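Long-range contacts in prephenate dehydratase:Amino acid-binding ACT (Brucella abortus, PDB 6VH5), which probably catalyses the decarboxylating dehydration of prephenate to 3-phenylpyruvate in phenylalanine biosynthesis, and binds phenylalanine at its ACT domain: residues Ile27-Glu32 / Pro50-Thr55; Cys41-Pro46 / Gly99-Pro104; Leu70-Ile75 / Thr194-Leu199; Ala84-Leu89 / Gln260-Ile265. One frame throughout, in Å; residues are numbered along the deposited sequence.

Contact 1: Ile27-Glu32 / Pro50-Thr55; sequences ISFQGE and PLPCPT
I27 to Q30 pair in parallel with P50 to C53, the two strands of a beta-alpha-beta unit whose connecting helix is 36-44; the strand axes approach to 4.4 Å at 35°. Four backbone hydrogen bonds define the register. L51 N donates to I27 O, F29 N to L51 O at 3.1 Å, and C53 N makes a weak bond to F29 O. Past the strand end, G31 N reaches C53 O at 2.9 Å. I27 O, L51 O and C53 O also receive CA-H...O contacts from P50, S28 and Q30.

The apolar part is the F29 ring wedged against two prolines, on the side of the sheet where helix 36-44 packs. F29 CG stands between its own backbone N and carbonyl carbon (chi1 70°), which leans the ring over the P50-P52 strand. P50 CB touches F29 CE2 at 3.6 Å, and P52 CA makes a CH-pi contact over one ring face, 4.0 Å from the centroid.

On the other side, Q30 CG, anti to the backbone N, lies 3.4 Å from T55 C. The bend at chi2 then turns the amide so that NE2 meets P54 O at 3.1 Å, with that oxygen in the Q30 amide plane and the N-H...O angle 174°.

Contact 2: Cys41-Pro46 / Gly99-Pro104; sequences CRNMFP and GEYFLP
N43 and M44, at the C-terminal end of helix 36-44, meet Y101 on strand 96-104, an edge strand of the five-stranded mixed sheet within this chain. This is helix-on-sheet packing, and the nearest CA pair is M44 with Y101, 7.5 Å apart.

C41, one turn before F45, faces away from the strand and packs on I27, F29 and M72, and its carbonyl accepts the helical bond from F45 N. N43 is the polar contact: its ND2 donates to Y101 OH at 3.1 Å, with the hydroxyl oxygen close to the amide plane and an N-H...O angle of 153°. Amide and ring planes stand 67° apart, and N43 CB also lies 3.3 Å from Y101 OH, so the hydroxyl is met by both the amide and the root of the side chain. L103 crosses N43 at about a right angle, its CD1 3.9 Å from N43 ND2.

M44 follows with a fully extended chain, CG anti to the backbone N (chi1 -169°). It slides past Y101 in the opposite direction, making an oblique Met-aromatic contact with SD 5.0 Å from the ring centroid. This extension brings SD to 3.8 Å from Y101 CB and carries the terminal methyl to the backbone, M44 CE lying 3.4 Å from E100 O.

Contact 3: Leu70-Ile75 / Thr194-Leu199; sequences LAMIPI and TRFVVL
F196 leans across M72 and P74 where strands 70-77 and 193-200 run antiparallel through the middle of the five-stranded mixed sheet of the dehydratase region. Five backbone hydrogen bonds fix the register, with A71-L199 and I73-V197 as hydrogen-bonded pairs and M72-V198 and P74-F196 as non-hydrogen-bonded ones; the last bond, I75 N to R195 O, is nearly straight at 178°.

On the face with M72, P74, F196 and V198, the M72 chain crosses F196 at about a right angle. With CG anti to the backbone N, the bend at chi2 places SD 3.6 Å from F196 CB, giving an oblique Met-aromatic contact 4.7 Å from the centroid. P74 crosses the ring obliquely, its CB 3.6 Å from F196 CE2. T194 CG2 sits over one ring face, 3.4 Å above the plane, and also touches P74 CB. T194 is predicted to be essential for dehydratase activity, and its OG1 hydrogen-bonds N77. S37 and A40 of helix 36-44 pack on F196.

The opposite face carries A71, I73, V197 and L199, where V63 of helix 56-64 packs on A71, and F60 on I73 and L199; I73 CG1 meets L199 CD1 at 3.9 Å.

Further along the strand, I75 CG1 lies between the backbone N and the carbonyl carbon (chi1 63°), which brings CD1 against V197 CG1. The extended R195 chain makes salt bridges with E100, E76 and D264, gathering acids from both domains, and I75 CD1 packs over one guanidinium face, 3.7 Å from R195 NH1.

Contact 4: Ala84-Leu89 / Gln260-Ile265; sequences ADIHYL and QFYADI. With PHE (phenylalanine), chain J.
H87, in the first turn of helix 86-92, comes against Y262 of ACT-domain strand 258-266 with CA atoms 6.3 Å apart, the nearest CA pair across this interdomain contact. D85 starts the helix as its N-cap: OD1 accepts a bond from Y88 N, met from above the carboxylate plane.

The contact centres on two side chains that slide past each other in opposite directions. H87 CG is anti to the backbone N (chi1 -162°), sending the imidazole across to the strand, where Y262 CB sits over the middle of one ring face in a CH-pi contact, 3.5 Å from the centroid. The two rings meet obliquely, their planes at 51°. Q260 reaches the imidazole at its edge, and a weak hydrogen bond of 3.5 Å runs from Q260 NE2 to H87 NE2; Q260 OE1 accepts from R222, which gives the amide a second tie.

I86 crosses Y262 at about a right angle. Its CG2 makes an off-centre CH-pi contact with the tyrosine ring, and CG1 lies 3.6 Å from Y262 OH.

Along the strand, Q260 and Y262 face the helix, while F261, whose CB points away from it, belongs to the pocket of the bound phenylalanine. N243 and M244 of the second subunit also hydrogen-bond this ligand. F261 CZ meets ligand CD1 at 3.5 Å.

From the N terminus, contact 1 closes the short loop from strand 26-30 through helix 36-44 to strand 49-53. Contact 2 starts on that helix and crosses contact 1, returning at strand 96-104. Contact 3 opens after contact 1 has closed and crosses contact 2; its long loop to strand 193-200 takes in the second mixed sheet. Contact 4 crosses contacts 2 and 3 and runs on to the ACT domain. Contacts 1 to 3 share one sheet: S28 bonds the backbone at L70 and M72, and Y101 bonds F196. P74 O with A84 N ties that sheet to the segment leading into helix 86-92, while the R195-D264 salt bridge reaches across to the ACT strand.

Contact 1: Ile27-Glu32 / Pro50-Thr55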
loop_
_atom_site.group_PDB
_atom_site.type_symbol
_atom_site.label_atom_id
_atom_site.label_comp_id
_atom_site.label_asym_id
_atom_site.label_seq_id
_atom_site.Cartn_x
_atom_site.Cartn_y
_atom_site.Cartn_z
ATOM N N ILE A 27 13.139 16.499 -11.028
ATOM C CA ILE A 27 12.777 15.565 -9.973
ATOM C C ILE A 27 11.469 14.894 -10.359
ATOM O O ILE A 27 10.436 15.563 -10.502
ATOM C CB ILE A 27 12.672 16.247 -8.599
ATOM C CG1 ILE A 27 12.060 15.275 -7.582
ATOM C CG2 ILE A 27 11.930 17.569 -8.695
ATOM C CD1 ILE A 27 12.341 15.639 -6.135
ATOM N N SER A 28 11.510 13.577 -10.543
ATOM C CA SER A 28 10.319 12.861 -10.978
ATOM C C SER A 28 9.347 12.638 -9.824
ATOM O O SER A 28 9.742 12.461 -8.668
ATOM C CB SER A 28 10.704 11.521 -11.597
ATOM O OG SER A 28 11.433 10.730 -10.682
ATOM N N PHE A 29 8.057 12.639 -10.156
ATOM C CA PHE A 29 7.022 12.260 -9.204
ATOM C C PHE A 29 5.911 11.547 -9.960
ATOM O O PHE A 29 5.728 11.746 -11.166
ATOM C CB PHE A 29 6.464 13.480 -8.460
ATOM C CG PHE A 29 5.631 14.398 -9.331
ATOM C CD1 PHE A 29 4.248 14.277 -9.374
ATOM C CD2 PHE A 29 6.233 15.376 -10.112
ATOM C CE1 PHE A 29 3.479 15.117 -10.182
ATOM C CE2 PHE A 29 5.471 16.219 -10.915
ATOM C CZ PHE A 29 4.092 16.090 -10.948
ATOM N N GLN A 30 5.138 10.744 -9.232
ATOM C CA GLN A 30 3.992 10.055 -9.808
ATOM C C GLN A 30 2.764 10.948 -9.680
ATOM O O GLN A 30 2.425 11.388 -8.575
ATOM C CB GLN A 30 3.754 8.713 -9.110
ATOM C CG GLN A 30 2.612 7.861 -9.681
ATOM C CD GLN A 30 1.213 8.341 -9.246
ATOM O OE1 GLN A 30 1.012 8.766 -8.108
ATOM N NE2 GLN A 30 0.253 8.283 -10.168
ATOM N N GLY A 31 2.094 11.202 -10.815
ATOM C CA GLY A 31 0.837 11.910 -10.897
ATOM C C GLY A 31 0.859 12.990 -11.967
ATOM O O GLY A 31 1.752 13.051 -12.821
ATOM N N GLU A 32 -0.170 13.829 -11.944
ATOM C CA GLU A 32 -0.286 14.976 -12.829
ATOM C C GLU A 32 0.240 16.214 -12.117
ATOM O O GLU A 32 0.299 16.273 -10.886
ATOM C CB GLU A 32 -1.741 15.203 -13.226
ATOM C CG GLU A 32 -2.434 13.982 -13.765
ATOM C CD GLU A 32 -3.757 14.322 -14.402
ATOM O OE1 GLU A 32 -3.993 15.522 -14.674
ATOM O OE2 GLU A 32 -4.566 13.394 -14.615
ATOM N N PRO A 50 9.814 19.826 -11.421
ATOM C CA PRO A 50 9.143 18.527 -11.271
ATOM C C PRO A 50 8.852 17.884 -12.624
ATOM O O PRO A 50 8.470 18.556 -13.588
ATOM C CB PRO A 50 7.849 18.880 -10.524
ATOM C CG PRO A 50 8.162 20.169 -9.814
ATOM C CD PRO A 50 9.092 20.912 -10.740
ATOM N N LEU A 51 9.014 16.565 -12.680
ATOM C CA LEU A 51 8.825 15.791 -13.906
ATOM C C LEU A 51 7.711 14.773 -13.701
ATOM O O LEU A 51 7.945 13.702 -13.113
ATOM C CB LEU A 51 10.128 15.100 -14.323
ATOM C CG LEU A 51 10.049 14.139 -15.517
ATOM C CD1 LEU A 51 9.377 14.810 -16.706
ATOM C CD2 LEU A 51 11.452 13.635 -15.916
ATOM N N PRO A 52 6.499 15.045 -14.185
ATOM C CA PRO A 52 5.383 14.121 -13.940
ATOM C C PRO A 52 5.574 12.788 -14.653
ATOM O O PRO A 52 6.074 12.727 -15.777
ATOM C CB PRO A 52 4.162 14.874 -14.497
ATOM C CG PRO A 52 4.617 16.304 -14.672
ATOM C CD PRO A 52 6.086 16.209 -14.985
ATOM N N CYS A 53 5.157 11.715 -13.983
ATOM C CA CYS A 53 5.229 10.377 -14.526
ATOM C C CYS A 53 3.935 9.672 -14.161
ATOM O O CYS A 53 3.413 9.876 -13.059
ATOM C CB CYS A 53 6.422 9.589 -13.968
ATOM S SG CYS A 53 7.980 10.403 -14.230
ATOM N N PRO A 54 3.401 8.840 -15.052
ATOM C CA PRO A 54 2.085 8.243 -14.775
ATOM C C PRO A 54 2.098 7.235 -13.638
ATOM O O PRO A 54 1.087 7.112 -12.937
ATOM C CB PRO A 54 1.688 7.611 -16.119
ATOM C CG PRO A 54 2.956 7.482 -16.894
ATOM C CD PRO A 54 3.865 8.582 -16.427
ATOM N N THR A 55 3.201 6.526 -13.415
ATOM C CA THR A 55 3.284 5.527 -12.358
ATOM C C THR A 55 4.550 5.717 -11.533
ATOM O O THR A 55 5.488 6.410 -11.947
ATOM C CB THR A 55 3.264 4.092 -12.908
ATOM O OG1 THR A 55 4.482 3.834 -13.617
ATOM C CG2 THR A 55 2.069 3.862 -13.798
#

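Contact 2: Cys41-Pro46 / Gly99-Pro104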
loop_
_atom_site.group_PDB
_atom_site.type_symbol
_atom_site.label_atom_id
_atom_site.label_comp_id
_atom_site.label_asym_id
_atom_site.label_seq_id
_atom_site.Cartn_x
_atom_site.Cartn_y
_atom_site.Cartn_z
ATOM N N CYS A 41 7.724 18.162 -4.037
ATOM C CA CYS A 41 8.908 18.525 -4.820
ATOM C C CYS A 41 9.188 20.021 -4.722
ATOM O O CYS A 41 10.334 20.441 -4.519
ATOM C CB CYS A 41 8.726 18.131 -6.291
ATOM S SG CYS A 41 8.518 16.376 -6.685
ATOM N N ARG A 42 8.141 20.844 -4.860
ATOM C CA ARG A 42 8.334 22.289 -4.863
ATOM C C ARG A 42 8.674 22.820 -3.480
ATOM O O ARG A 42 9.456 23.772 -3.361
ATOM C CB ARG A 42 7.085 22.990 -5.406
ATOM C CG ARG A 42 6.838 22.795 -6.892
ATOM C CD ARG A 42 5.441 23.266 -7.244
ATOM N NE ARG A 42 5.051 22.892 -8.596
ATOM C CZ ARG A 42 5.004 23.740 -9.619
ATOM N NH1 ARG A 42 5.297 25.025 -9.438
ATOM N NH2 ARG A 42 4.638 23.306 -10.817
ATOM N N ASN A 43 8.107 22.224 -2.427
ATOM C CA ASN A 43 8.405 22.700 -1.082
ATOM C C ASN A 43 9.835 22.365 -0.693
ATOM O O ASN A 43 10.551 23.207 -0.136
ATOM C CB ASN A 43 7.446 22.085 -0.062
ATOM C CG ASN A 43 6.015 22.543 -0.250
ATOM O OD1 ASN A 43 5.717 23.388 -1.107
ATOM N ND2 ASN A 43 5.121 22.010 0.576
ATOM N N MET A 44 10.276 21.146 -0.997
ATOM C CA MET A 44 11.576 20.685 -0.527
ATOM C C MET A 44 12.708 21.071 -1.464
ATOM O O MET A 44 13.802 21.410 -0.999
ATOM C CB MET A 44 11.561 19.169 -0.343
ATOM C CG MET A 44 12.779 18.656 0.384
ATOM S SD MET A 44 12.626 16.923 0.839
ATOM C CE MET A 44 14.187 16.687 1.690
ATOM N N PHE A 45 12.456 21.033 -2.774
ATOM C CA PHE A 45 13.443 21.365 -3.800
ATOM C C PHE A 45 12.881 22.487 -4.670
ATOM O O PHE A 45 12.505 22.265 -5.830
ATOM C CB PHE A 45 13.810 20.134 -4.633
ATOM C CG PHE A 45 14.382 19.005 -3.819
ATOM C CD1 PHE A 45 15.743 18.951 -3.541
ATOM C CD2 PHE A 45 13.556 18.012 -3.304
ATOM C CE1 PHE A 45 16.275 17.918 -2.771
ATOM C CE2 PHE A 45 14.077 16.973 -2.526
ATOM C CZ PHE A 45 15.439 16.926 -2.262
ATOM N N PRO A 46 12.818 23.710 -4.136
ATOM C CA PRO A 46 12.138 24.794 -4.862
ATOM C C PRO A 46 12.777 25.138 -6.196
ATOM O O PRO A 46 12.078 25.611 -7.100
ATOM C CB PRO A 46 12.223 25.976 -3.883
ATOM C CG PRO A 46 12.533 25.368 -2.556
ATOM C CD PRO A 46 13.370 24.174 -2.854
ATOM N N GLY A 99 16.855 11.614 1.466
ATOM C CA GLY A 99 16.007 12.565 2.140
ATOM C C GLY A 99 14.611 12.030 2.382
ATOM O O GLY A 99 14.201 11.020 1.793
ATOM N N GLU A 100 13.874 12.700 3.261
ATOM C CA GLU A 100 12.482 12.380 3.529
ATOM C C GLU A 100 11.707 13.685 3.619
ATOM O O GLU A 100 12.284 14.768 3.744
ATOM C CB GLU A 100 12.319 11.536 4.823
ATOM C CG GLU A 100 12.646 12.253 6.132
ATOM C CD GLU A 100 12.304 11.429 7.395
ATOM O OE1 GLU A 100 11.807 10.280 7.278
ATOM O OE2 GLU A 100 12.526 11.945 8.519
ATOM N N TYR A 101 10.388 13.589 3.513
ATOM C CA TYR A 101 9.565 14.790 3.594
ATOM C C TYR A 101 8.187 14.413 4.112
ATOM O O TYR A 101 7.615 13.405 3.685
ATOM C CB TYR A 101 9.447 15.509 2.243
ATOM C CG TYR A 101 8.743 16.849 2.359
ATOM C CD1 TYR A 101 9.407 17.963 2.864
ATOM C CD2 TYR A 101 7.408 16.992 1.991
ATOM C CE1 TYR A 101 8.765 19.186 2.988
ATOM C CE2 TYR A 101 6.752 18.212 2.119
ATOM C CZ TYR A 101 7.442 19.301 2.610
ATOM O OH TYR A 101 6.804 20.504 2.738
ATOM N N PHE A 102 7.663 15.229 5.022
ATOM C CA PHE A 102 6.341 15.027 5.607
ATOM C C PHE A 102 5.439 16.178 5.194
ATOM O O PHE A 102 5.693 17.334 5.554
ATOM C CB PHE A 102 6.427 14.926 7.134
ATOM C CG PHE A 102 7.146 13.697 7.614
ATOM C CD1 PHE A 102 8.533 13.649 7.626
ATOM C CD2 PHE A 102 6.435 12.592 8.059
ATOM C CE1 PHE A 102 9.197 12.519 8.061
ATOM C CE2 PHE A 102 7.091 11.456 8.496
ATOM C CZ PHE A 102 8.474 11.419 8.497
ATOM N N LEU A 103 4.378 15.862 4.461
ATOM C CA LEU A 103 3.471 16.884 3.943
ATOM C C LEU A 103 2.067 16.727 4.517
ATOM O O LEU A 103 1.431 15.677 4.321
ATOM C CB LEU A 103 3.439 16.845 2.414
ATOM C CG LEU A 103 2.396 17.736 1.750
ATOM C CD1 LEU A 103 2.810 19.183 1.867
ATOM C CD2 LEU A 103 2.305 17.352 0.276
ATOM N N PRO A 104 1.547 17.718 5.236
ATOM C CA PRO A 104 0.124 17.686 5.622
ATOM C C PRO A 104 -0.771 17.764 4.389
ATOM O O PRO A 104 -0.623 18.658 3.554
ATOM C CB PRO A 104 -0.033 18.922 6.513
ATOM C CG PRO A 104 1.366 19.207 7.009
ATOM C CD PRO A 104 2.275 18.830 5.868
#

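Contact 3: Leu70-Ile75 / Thr194-Leu199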
loop_
_atom_site.group_PDB
_atom_site.type_symbol
_atom_site.label_atom_id
_atom_site.label_comp_id
_atom_site.label_asym_id
_atom_site.label_seq_id
_atom_site.Cartn_x
_atom_site.Cartn_y
_atom_site.Cartn_z
ATOM N N LEU A 70 16.475 13.147 -9.190
ATOM C CA LEU A 70 15.888 12.622 -7.965
ATOM C C LEU A 70 14.447 12.214 -8.233
ATOM O O LEU A 70 13.818 12.671 -9.195
ATOM C CB LEU A 70 15.899 13.653 -6.823
ATOM C CG LEU A 70 17.188 14.331 -6.365
ATOM C CD1 LEU A 70 16.858 15.479 -5.400
ATOM C CD2 LEU A 70 18.115 13.318 -5.716
ATOM N N ALA A 71 13.901 11.401 -7.328
ATOM C CA ALA A 71 12.499 11.016 -7.388
ATOM C C ALA A 71 11.856 11.221 -6.025
ATOM O O ALA A 71 12.455 10.896 -4.991
ATOM C CB ALA A 71 12.331 9.554 -7.830
ATOM N N MET A 72 10.625 11.748 -6.035
ATOM C CA MET A 72 9.867 12.028 -4.819
ATOM C C MET A 72 8.734 11.011 -4.721
ATOM O O MET A 72 7.738 11.114 -5.447
ATOM C CB MET A 72 9.338 13.463 -4.831
ATOM C CG MET A 72 8.548 13.858 -3.590
ATOM S SD MET A 72 9.517 14.212 -2.096
ATOM C CE MET A 72 10.232 15.800 -2.508
ATOM N N ILE A 73 8.870 10.058 -3.803
ATOM C CA ILE A 73 8.010 8.883 -3.736
ATOM C C ILE A 73 7.303 8.848 -2.387
ATOM O O ILE A 73 7.959 8.891 -1.346
ATOM C CB ILE A 73 8.795 7.578 -3.944
ATOM C CG1 ILE A 73 9.562 7.616 -5.275
ATOM C CG2 ILE A 73 7.852 6.382 -3.816
ATOM C CD1 ILE A 73 8.691 7.852 -6.484
ATOM N N PRO A 74 5.973 8.778 -2.354
ATOM C CA PRO A 74 5.271 8.598 -1.078
ATOM C C PRO A 74 5.342 7.153 -0.610
ATOM O O PRO A 74 5.212 6.217 -1.404
ATOM C CB PRO A 74 3.827 8.998 -1.416
ATOM C CG PRO A 74 3.693 8.703 -2.874
ATOM C CD PRO A 74 5.043 9.000 -3.478
ATOM N N ILE A 75 5.570 6.973 0.691
ATOM C CA ILE A 75 5.622 5.628 1.254
ATOM C C ILE A 75 4.724 5.447 2.464
ATOM O O ILE A 75 4.397 4.298 2.812
ATOM C CB ILE A 75 7.072 5.223 1.593
ATOM C CG1 ILE A 75 7.660 6.134 2.665
ATOM C CG2 ILE A 75 7.938 5.267 0.318
ATOM C CD1 ILE A 75 8.897 5.543 3.312
ATOM N N THR A 194 1.271 12.595 4.555
ATOM C CA THR A 194 1.989 11.679 3.677
ATOM C C THR A 194 3.489 11.808 3.916
ATOM O O THR A 194 4.014 12.923 4.029
ATOM C CB THR A 194 1.678 11.936 2.192
ATOM O OG1 THR A 194 0.364 11.461 1.884
ATOM C CG2 THR A 194 2.687 11.187 1.304
ATOM N N ARG A 195 4.169 10.673 4.016
ATOM C CA ARG A 195 5.619 10.652 4.158
ATOM C C ARG A 195 6.248 10.274 2.826
ATOM O O ARG A 195 5.962 9.202 2.272
ATOM C CB ARG A 195 6.065 9.686 5.248
ATOM C CG ARG A 195 7.581 9.460 5.262
ATOM C CD ARG A 195 8.008 8.559 6.437
ATOM N NE ARG A 195 9.455 8.571 6.572
ATOM C CZ ARG A 195 10.214 7.498 6.736
ATOM N NH1 ARG A 195 9.672 6.292 6.818
ATOM N NH2 ARG A 195 11.522 7.641 6.823
ATOM N N PHE A 196 7.119 11.136 2.329
ATOM C CA PHE A 196 7.877 10.821 1.134
ATOM C C PHE A 196 9.311 10.460 1.502
ATOM O O PHE A 196 9.819 10.847 2.558
ATOM C CB PHE A 196 7.890 12.000 0.155
ATOM C CG PHE A 196 6.535 12.460 -0.277
ATOM C CD1 PHE A 196 5.801 13.340 0.507
ATOM C CD2 PHE A 196 6.001 12.034 -1.480
ATOM C CE1 PHE A 196 4.557 13.777 0.104
ATOM C CE2 PHE A 196 4.753 12.467 -1.893
ATOM C CZ PHE A 196 4.030 13.338 -1.100
ATOM N N VAL A 197 9.957 9.714 0.605
ATOM C CA VAL A 197 11.404 9.527 0.611
ATOM C C VAL A 197 11.937 10.046 -0.717
ATOM O O VAL A 197 11.292 9.890 -1.758
ATOM C CB VAL A 197 11.823 8.059 0.822
ATOM C CG1 VAL A 197 11.598 7.640 2.276
ATOM C CG2 VAL A 197 11.063 7.161 -0.138
ATOM N N VAL A 198 13.097 10.685 -0.667
ATOM C CA VAL A 198 13.767 11.211 -1.848
ATOM C C VAL A 198 14.779 10.172 -2.319
ATOM O O VAL A 198 15.664 9.776 -1.556
ATOM C CB VAL A 198 14.449 12.547 -1.524
ATOM C CG1 VAL A 198 14.969 13.217 -2.786
ATOM C CG2 VAL A 198 13.476 13.448 -0.767
ATOM N N LEU A 199 14.671 9.750 -3.580
ATOM C CA LEU A 199 15.499 8.676 -4.107
ATOM C C LEU A 199 16.546 9.214 -5.074
ATOM O O LEU A 199 16.344 10.237 -5.735
ATOM C CB LEU A 199 14.658 7.604 -4.808
ATOM C CG LEU A 199 13.582 6.971 -3.921
ATOM C CD1 LEU A 199 12.953 5.793 -4.633
ATOM C CD2 LEU A 199 14.096 6.578 -2.543
#

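Contact 4: Ala84-Leu89 / Gln260-Ile265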
loop_
_atom_site.group_PDB
_atom_site.type_symbol
_atom_site.label_atom_id
_atom_site.label_comp_id
_atom_site.label_asym_id
_atom_site.label_seq_id
_atom_site.Cartn_x
_atom_site.Cartn_y
_atom_site.Cartn_z
ATOM N N ALA A 84 3.642 3.930 -2.727
ATOM C CA ALA A 84 4.449 2.946 -3.441
ATOM C C ALA A 84 5.013 1.925 -2.462
ATOM O O ALA A 84 5.392 2.265 -1.341
ATOM C CB ALA A 84 5.595 3.617 -4.200
ATOM N N ASP A 85 5.101 0.673 -2.910
ATOM C CA ASP A 85 5.680 -0.408 -2.116
ATOM C C ASP A 85 7.201 -0.276 -2.160
ATOM O O ASP A 85 7.899 -0.917 -2.948
ATOM C CB ASP A 85 5.211 -1.758 -2.638
ATOM C CG ASP A 85 5.595 -2.904 -1.725
ATOM O OD1 ASP A 85 6.425 -2.692 -0.819
ATOM O OD2 ASP A 85 5.066 -4.020 -1.912
ATOM N N ILE A 86 7.718 0.588 -1.284
ATOM C CA ILE A 86 9.152 0.855 -1.241
ATOM C C ILE A 86 9.936 -0.408 -0.890
ATOM O O ILE A 86 11.084 -0.577 -1.323
ATOM C CB ILE A 86 9.439 2.005 -0.253
ATOM C CG1 ILE A 86 10.894 2.474 -0.368
ATOM C CG2 ILE A 86 9.078 1.599 1.185
ATOM C CD1 ILE A 86 11.181 3.296 -1.601
ATOM N N HIS A 87 9.336 -1.314 -0.110
ATOM C CA HIS A 87 10.018 -2.542 0.277
ATOM C C HIS A 87 10.292 -3.438 -0.926
ATOM O O HIS A 87 11.287 -4.170 -0.936
ATOM C CB HIS A 87 9.183 -3.286 1.322
ATOM C CG HIS A 87 9.947 -4.312 2.103
ATOM N ND1 HIS A 87 9.472 -4.851 3.283
ATOM C CD2 HIS A 87 11.142 -4.909 1.873
ATOM C CE1 HIS A 87 10.345 -5.727 3.747
ATOM N NE2 HIS A 87 11.364 -5.785 2.910
ATOM N N TYR A 88 9.438 -3.402 -1.943
ATOM C CA TYR A 88 9.697 -4.216 -3.124
ATOM C C TYR A 88 10.590 -3.512 -4.141
ATOM O O TYR A 88 11.518 -4.127 -4.681
ATOM C CB TYR A 88 8.384 -4.621 -3.796
ATOM C CG TYR A 88 8.594 -5.380 -5.084
ATOM C CD1 TYR A 88 8.893 -6.737 -5.062
ATOM C CD2 TYR A 88 8.510 -4.743 -6.326
ATOM C CE1 TYR A 88 9.093 -7.447 -6.230
ATOM C CE2 TYR A 88 8.708 -5.448 -7.505
ATOM C CZ TYR A 88 9.000 -6.800 -7.448
ATOM O OH TYR A 88 9.201 -7.515 -8.605
ATOM N N LEU A 89 10.340 -2.219 -4.396
ATOM C CA LEU A 89 10.964 -1.532 -5.527
ATOM C C LEU A 89 12.400 -1.120 -5.227
ATOM O O LEU A 89 13.289 -1.291 -6.070
ATOM C CB LEU A 89 10.157 -0.287 -5.896
ATOM C CG LEU A 89 8.707 -0.462 -6.325
ATOM C CD1 LEU A 89 7.991 0.884 -6.279
ATOM C CD2 LEU A 89 8.629 -1.067 -7.710
ATOM N N GLN A 260 11.970 -11.143 5.088
ATOM C CA GLN A 260 12.747 -9.922 4.939
ATOM C C GLN A 260 12.072 -8.783 5.698
ATOM O O GLN A 260 10.844 -8.715 5.786
ATOM C CB GLN A 260 12.931 -9.540 3.465
ATOM C CG GLN A 260 13.948 -8.417 3.272
ATOM C CD GLN A 260 14.402 -8.276 1.842
ATOM O OE1 GLN A 260 14.998 -9.191 1.277
ATOM N NE2 GLN A 260 14.129 -7.122 1.249
ATOM N N PHE A 261 12.892 -7.891 6.253
ATOM C CA PHE A 261 12.420 -6.772 7.054
ATOM C C PHE A 261 12.953 -5.476 6.467
ATOM O O PHE A 261 14.096 -5.410 6.002
ATOM C CB PHE A 261 12.856 -6.884 8.537
ATOM C CG PHE A 261 12.042 -7.868 9.341
ATOM C CD1 PHE A 261 10.897 -7.443 10.031
ATOM C CD2 PHE A 261 12.379 -9.217 9.369
ATOM C CE1 PHE A 261 10.117 -8.342 10.749
ATOM C CE2 PHE A 261 11.603 -10.124 10.080
ATOM C CZ PHE A 261 10.469 -9.686 10.775
ATOM N N TYR A 262 12.107 -4.457 6.489
ATOM C CA TYR A 262 12.466 -3.104 6.094
ATOM C C TYR A 262 12.443 -2.256 7.355
ATOM O O TYR A 262 11.462 -2.291 8.099
ATOM C CB TYR A 262 11.481 -2.579 5.031
ATOM C CG TYR A 262 11.758 -1.199 4.476
ATOM C CD1 TYR A 262 12.286 -1.032 3.198
ATOM C CD2 TYR A 262 11.427 -0.056 5.206
ATOM C CE1 TYR A 262 12.508 0.241 2.669
ATOM C CE2 TYR A 262 11.653 1.219 4.700
ATOM C CZ TYR A 262 12.196 1.362 3.429
ATOM O OH TYR A 262 12.426 2.628 2.933
ATOM N N ALA A 263 13.512 -1.507 7.605
ATOM C CA ALA A 263 13.638 -0.829 8.888
ATOM C C ALA A 263 14.277 0.543 8.740
ATOM O O ALA A 263 15.153 0.745 7.892
ATOM C CB ALA A 263 14.466 -1.669 9.873
ATOM N N ASP A 264 13.815 1.478 9.567
ATOM C CA ASP A 264 14.443 2.777 9.770
ATOM C C ASP A 264 14.886 2.852 11.228
ATOM O O ASP A 264 14.116 2.485 12.124
ATOM C CB ASP A 264 13.475 3.943 9.498
ATOM C CG ASP A 264 12.949 4.001 8.054
ATOM O OD1 ASP A 264 13.368 3.215 7.171
ATOM O OD2 ASP A 264 12.087 4.876 7.814
ATOM N N ILE A 265 16.112 3.321 11.473
ATOM C CA ILE A 265 16.562 3.656 12.822
ATOM C C ILE A 265 17.017 5.113 12.804
ATOM O O ILE A 265 17.353 5.681 11.757
ATOM C CB ILE A 265 17.703 2.747 13.357
ATOM C CG1 ILE A 265 18.922 2.839 12.450
ATOM C CG2 ILE A 265 17.269 1.283 13.504
ATOM C CD1 ILE A 265 20.051 1.975 12.885
HETATM N N PHE J . 9.082 -15.613 12.384
HETATM C CA PHE J . 10.272 -15.000 12.960
HETATM C C PHE J . 10.134 -14.747 14.461
HETATM O O PHE J . 10.995 -14.086 15.052
HETATM C CB PHE J . 10.603 -13.689 12.250
HETATM C CG PHE J . 9.403 -12.797 12.016
HETATM C CD1 PHE J . 8.800 -12.741 10.767
HETATM C CD2 PHE J . 8.900 -12.002 13.027
HETATM C CE1 PHE J . 7.696 -11.920 10.542
HETATM C CE2 PHE J . 7.805 -11.183 12.813
HETATM C CZ PHE J . 7.201 -11.140 11.562
HETATM O OXT PHE J . 9.175 -15.186 15.104
#